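Local coordinates for protein endoglucanase (Humicola insolens, PDB 1DYS) that hydrolyses internal beta-1,4-glucosidic linkages of cellulose as a glycoside hydrolase family 6 endoglucanase that takes part in recycling plant biomass, at residues D90-C93 against S98-E101; Y86-R91 against N110-E115. All coordinates share one frame; numbering follows the deposited sequence.

Contact 1. Residues D90-C93 against S98-E101; sequences DRDC and SSGE
R91 holds S99 side-on with two nitrogens: NE gives a nearly straight bond to S99 OG (2.9 Å, 169°), the hydroxyl lying in the guanidinium plane, while NH2 reaches S99 O at 3.0 Å from above that carbonyl's plane. The chain bends at chi3 (71°) to bring NE and NH2 over to the serine. G100 CA rests against one guanidinium face, 3.4 Å from R91 NH2, where a side chain would clash. Having accepted from R91, S99 OG donates to D92 OD2 at 2.6 Å, on the carboxylate's anti lone pair. S99 is thus placed to act as a second-shell residue and probably steadies D92, assigned as a proton donor of the active site, whose side chain touches D139. With R91 cut back to an alanine, S99 OG and S99 O would probably lose these two donors, and S99 would be freer to turn away from D92. Both segments belong to the loop from strand 79-85 to helix 108-126, and their backbones join through S99 N to R91 O (3.0 Å); S98 OG closes an ST turn by accepting from G100 N. The same hydroxyl takes a weak bond from R91 N and also pairs with L102 O. Behind them a water bridges S98 N and D90 OD1, which also accepts from L104 N. R91 NH1 bonds S54 O and Y86 O, and the C93–C152 disulfide ties the loop to helix 150-169.

Contact 2. Residues Y86-R91 against N110-E115; sequences YNLPDR and NRYKNE
The Y112 ring takes P89 on one face: P89 CD sits 3.8 Å from Y112 CD1 and 4.1 Å from the ring centroid, 24° off the normal, a CH-pi contact displaced toward the rim. The two side chains meet at about a right angle, and P89 CG goes on to touch Y112 CB. The backbone of N87 approaches the ring obliquely, N87 O coming to 3.2 Å from Y112 CD1, with L88 N close to CE1. At the phenol end, L88 CD1 lies 4.2 Å from Y112 CZ; L88 sets off away from the helix, but its CD1 branch turns back to the ring. Within 86-91 two more flat groups meet in a cation-pi pair, Y86 CE2 lying over the centre of the R91 guanidinium.

No hydrogen bond crosses between the segments; the packing is one tyrosine set against the N87 backbone, the P89 ring and the L88 branch. Y112 reaches them with CG anti to the backbone N (chi1 -175°), which carries the ring off the helix. The OH of this buried tyrosine is hydrogen-bonded to E137 OE2, which also accepts from N87 N, so one carboxylate oxygen joins both sides. L88 to R91 form a type II beta turn, closed by a weak bond from R91 N to L88 O.

The loop leaves strand 79-85 of the parallel sheet and folds back against helix 108-126, whose Y116 OH bonds Y86 N. Helix 150-169 flanks both partners, L88 touching Q159 and Y112 touching A162.

How the contacts relate
Both contacts belong to the long connection between strand 79-85 and helix 108-126, one beta-alpha step of the parallel sheet, and their centres lie 9 Å apart. Along the chain 86-91 comes first, overlapping 90-93 at D90 and R91; 98-101 follows and 110-115 comes last, so contact 2 spans the whole excursion and contact 1 a smaller one inside it. Two probable hydrogen bonds join them, Y86 OH with D92 OD2 and N87 ND2 with E101 OE2. Contact 1 holds D92 and lies next to D139, the two residues assigned as proton donors, while contact 2 packs the root of the same loop on its helix. Both also reach the second subunit.

Contact 1. Residues D90-C93 against S98-E101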
loop_
_atom_site.group_PDB
_atom_site.type_symbol
_atom_site.label_atom_id
_atom_site.label_comp_id
_atom_site.label_asym_id
_atom_site.label_seq_id
_atom_site.Cartn_x
_atom_site.Cartn_y
_atom_site.Cartn_z
ATOM N N ASP A 90 8.199 -9.592 6.122
ATOM C CA ASP A 90 7.043 -10.074 6.863
ATOM C C ASP A 90 6.630 -9.090 7.961
ATOM O O ASP A 90 6.240 -9.446 9.092
ATOM C CB ASP A 90 7.306 -11.453 7.494
ATOM C CG ASP A 90 7.332 -12.550 6.438
ATOM O OD1 ASP A 90 7.257 -12.203 5.237
ATOM O OD2 ASP A 90 7.445 -13.740 6.828
ATOM N N ARG A 91 6.770 -7.821 7.616
ATOM C CA ARG A 91 6.434 -6.666 8.440
ATOM C C ARG A 91 5.067 -6.782 9.092
ATOM O O ARG A 91 4.130 -7.300 8.483
ATOM C CB ARG A 91 6.394 -5.440 7.502
ATOM C CG ARG A 91 6.718 -4.122 8.212
ATOM C CD ARG A 91 7.016 -3.020 7.205
ATOM N NE ARG A 91 5.791 -2.596 6.482
ATOM C CZ ARG A 91 5.852 -1.601 5.597
ATOM N NH1 ARG A 91 6.944 -0.907 5.271
ATOM N NH2 ARG A 91 4.685 -1.298 4.969
ATOM N N ASP A 92 4.982 -6.408 10.397
ATOM C CA ASP A 92 3.728 -6.503 11.133
ATOM C C ASP A 92 3.138 -7.911 11.030
ATOM O O ASP A 92 1.985 -8.120 10.671
ATOM C CB ASP A 92 2.700 -5.490 10.628
ATOM C CG ASP A 92 3.186 -4.066 10.823
ATOM O OD1 ASP A 92 3.286 -3.691 12.015
ATOM O OD2 ASP A 92 3.488 -3.303 9.873
ATOM N N CYS A 93 3.945 -8.886 11.509
ATOM C CA CYS A 93 3.570 -10.282 11.238
ATOM C C CYS A 93 2.253 -10.701 11.828
ATOM O O CYS A 93 1.564 -11.640 11.379
ATOM C CB CYS A 93 4.719 -11.222 11.648
ATOM S SG CYS A 93 5.019 -11.292 13.422
ATOM N N SER A 98 3.244 -9.955 5.336
ATOM C CA SER A 98 3.932 -8.651 5.411
ATOM C C SER A 98 2.986 -7.502 5.032
ATOM O O SER A 98 2.286 -7.576 4.049
ATOM C CB SER A 98 5.091 -8.617 4.415
ATOM O OG SER A 98 5.844 -7.426 4.557
ATOM N N SER A 99 3.104 -6.402 5.793
ATOM C CA SER A 99 2.382 -5.187 5.452
ATOM C C SER A 99 3.233 -4.364 4.464
ATOM O O SER A 99 2.720 -3.324 4.039
ATOM C CB SER A 99 2.153 -4.327 6.701
ATOM O OG SER A 99 3.372 -4.009 7.323
ATOM N N GLY A 100 4.447 -4.805 4.167
ATOM C CA GLY A 100 5.353 -4.112 3.235
ATOM C C GLY A 100 5.642 -5.007 2.027
ATOM O O GLY A 100 5.115 -6.106 1.809
ATOM N N GLU A 101 6.597 -4.544 1.224
ATOM C CA GLU A 101 6.940 -5.205 -0.024
ATOM C C GLU A 101 7.828 -6.428 0.126
ATOM O O GLU A 101 7.873 -7.215 -0.853
ATOM C CB GLU A 101 7.594 -4.174 -0.973
ATOM C CG GLU A 101 8.988 -3.795 -0.429
ATOM C CD GLU A 101 9.451 -2.490 -1.046
ATOM O OE1 GLU A 101 8.799 -1.923 -1.951
ATOM O OE2 GLU A 101 10.513 -2.023 -0.585
HETATM O O HOH W 1 4.769 -12.043 4.043
#

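Contact 2. Residues Y86-R91 against N110-E115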
loop_
_atom_site.group_PDB
_atom_site.type_symbol
_atom_site.label_atom_id
_atom_site.label_comp_id
_atom_site.label_asym_id
_atom_site.label_seq_id
_atom_site.Cartn_x
_atom_site.Cartn_y
_atom_site.Cartn_z
ATOM N N TYR A 86 11.707 1.339 8.080
ATOM C CA TYR A 86 10.530 0.483 8.229
ATOM C C TYR A 86 10.251 -0.341 6.979
ATOM O O TYR A 86 9.398 0.054 6.195
ATOM C CB TYR A 86 9.325 1.382 8.573
ATOM C CG TYR A 86 7.976 0.786 8.772
ATOM C CD1 TYR A 86 7.740 -0.282 9.633
ATOM C CD2 TYR A 86 6.852 1.282 8.093
ATOM C CE1 TYR A 86 6.473 -0.817 9.862
ATOM C CE2 TYR A 86 5.596 0.758 8.277
ATOM C CZ TYR A 86 5.402 -0.294 9.159
ATOM O OH TYR A 86 4.127 -0.797 9.328
ATOM N N ASN A 87 11.000 -1.426 6.820
ATOM C CA ASN A 87 10.712 -2.308 5.653
ATOM C C ASN A 87 11.036 -3.748 5.966
ATOM O O ASN A 87 11.436 -4.545 5.074
ATOM C CB ASN A 87 11.477 -1.771 4.450
ATOM C CG ASN A 87 10.876 -2.279 3.133
ATOM O OD1 ASN A 87 9.735 -2.737 3.079
ATOM N ND2 ASN A 87 11.660 -2.189 2.075
ATOM N N LEU A 88 10.821 -4.169 7.213
ATOM C CA LEU A 88 11.141 -5.553 7.588
ATOM C C LEU A 88 10.420 -6.579 6.755
ATOM O O LEU A 88 9.250 -6.467 6.351
ATOM C CB LEU A 88 10.642 -5.729 9.055
ATOM C CG LEU A 88 11.260 -6.858 9.881
ATOM C CD1 LEU A 88 12.749 -6.609 10.090
ATOM C CD2 LEU A 88 10.529 -6.964 11.221
ATOM N N PRO A 89 11.116 -7.656 6.428
ATOM C CA PRO A 89 10.448 -8.750 5.730
ATOM C C PRO A 89 9.382 -9.313 6.654
ATOM O O PRO A 89 9.540 -9.440 7.891
ATOM C CB PRO A 89 11.524 -9.812 5.424
ATOM C CG PRO A 89 12.772 -9.036 5.660
ATOM C CD PRO A 89 12.519 -7.937 6.686
ATOM N N ASP A 90 8.199 -9.592 6.122
ATOM C CA ASP A 90 7.043 -10.074 6.863
ATOM C C ASP A 90 6.630 -9.090 7.961
ATOM O O ASP A 90 6.240 -9.446 9.092
ATOM C CB ASP A 90 7.306 -11.453 7.494
ATOM C CG ASP A 90 7.332 -12.550 6.438
ATOM O OD1 ASP A 90 7.257 -12.203 5.237
ATOM O OD2 ASP A 90 7.445 -13.740 6.828
ATOM N N ARG A 91 6.770 -7.821 7.616
ATOM C CA ARG A 91 6.434 -6.666 8.440
ATOM C C ARG A 91 5.067 -6.782 9.092
ATOM O O ARG A 91 4.130 -7.300 8.483
ATOM C CB ARG A 91 6.394 -5.440 7.502
ATOM C CG ARG A 91 6.718 -4.122 8.212
ATOM C CD ARG A 91 7.016 -3.020 7.205
ATOM N NE ARG A 91 5.791 -2.596 6.482
ATOM C CZ ARG A 91 5.852 -1.601 5.597
ATOM N NH1 ARG A 91 6.944 -0.907 5.271
ATOM N NH2 ARG A 91 4.685 -1.298 4.969
ATOM N N ASN A 110 17.487 -11.328 2.310
ATOM C CA ASN A 110 18.568 -10.812 1.487
ATOM C C ASN A 110 18.240 -9.458 0.861
ATOM O O ASN A 110 19.116 -8.592 0.848
ATOM C CB ASN A 110 18.940 -11.802 0.364
ATOM C CG ASN A 110 19.782 -12.931 0.924
ATOM O OD1 ASN A 110 19.650 -14.110 0.550
ATOM N ND2 ASN A 110 20.671 -12.577 1.845
ATOM N N ARG A 111 17.025 -9.254 0.370
ATOM C CA ARG A 111 16.588 -8.013 -0.273
ATOM C C ARG A 111 16.588 -6.853 0.755
ATOM O O ARG A 111 17.010 -5.744 0.437
ATOM C CB ARG A 111 15.228 -8.157 -0.927
ATOM C CG ARG A 111 15.088 -9.235 -2.005
ATOM C CD ARG A 111 13.640 -9.352 -2.486
ATOM N NE ARG A 111 13.627 -10.168 -3.723
ATOM C CZ ARG A 111 12.487 -10.558 -4.306
ATOM N NH1 ARG A 111 11.287 -10.216 -3.846
ATOM N NH2 ARG A 111 12.589 -11.299 -5.409
ATOM N N TYR A 112 16.151 -7.176 1.975
ATOM C CA TYR A 112 16.208 -6.185 3.056
ATOM C C TYR A 112 17.647 -5.755 3.333
ATOM O O TYR A 112 17.920 -4.556 3.439
ATOM C CB TYR A 112 15.661 -6.748 4.343
ATOM C CG TYR A 112 15.541 -5.836 5.538
ATOM C CD1 TYR A 112 14.550 -4.873 5.632
ATOM C CD2 TYR A 112 16.417 -5.998 6.592
ATOM C CE1 TYR A 112 14.464 -4.085 6.784
ATOM C CE2 TYR A 112 16.318 -5.219 7.744
ATOM C CZ TYR A 112 15.318 -4.264 7.823
ATOM O OH TYR A 112 15.242 -3.504 8.970
ATOM N N LYS A 113 18.568 -6.732 3.441
ATOM C CA LYS A 113 19.954 -6.249 3.621
ATOM C C LYS A 113 20.503 -5.462 2.441
ATOM O O LYS A 113 21.082 -4.373 2.619
ATOM C CB LYS A 113 20.891 -7.449 3.837
ATOM C CG LYS A 113 20.460 -8.292 5.011
ATOM C CD LYS A 113 21.435 -9.482 5.169
ATOM C CE LYS A 113 21.189 -10.130 6.528
ATOM N NZ LYS A 113 21.777 -11.494 6.580
ATOM N N ASN A 114 20.451 -6.040 1.237
ATOM C CA ASN A 114 21.154 -5.488 0.093
ATOM C C ASN A 114 20.436 -4.386 -0.646
ATOM O O ASN A 114 21.134 -3.492 -1.154
ATOM C CB ASN A 114 21.470 -6.666 -0.879
ATOM C CG ASN A 114 22.286 -7.711 -0.115
ATOM O OD1 ASN A 114 23.215 -7.378 0.610
ATOM N ND2 ASN A 114 21.950 -8.987 -0.224
ATOM N N GLU A 115 19.124 -4.395 -0.706
ATOM C CA GLU A 115 18.402 -3.382 -1.459
ATOM C C GLU A 115 17.795 -2.293 -0.558
ATOM O O GLU A 115 17.391 -1.292 -1.171
ATOM C CB GLU A 115 17.277 -4.047 -2.274
ATOM C CG GLU A 115 17.779 -4.923 -3.414
ATOM C CD GLU A 115 16.646 -5.471 -4.271
ATOM O OE1 GLU A 115 15.887 -4.702 -4.907
ATOM O OE2 GLU A 115 16.441 -6.697 -4.276
#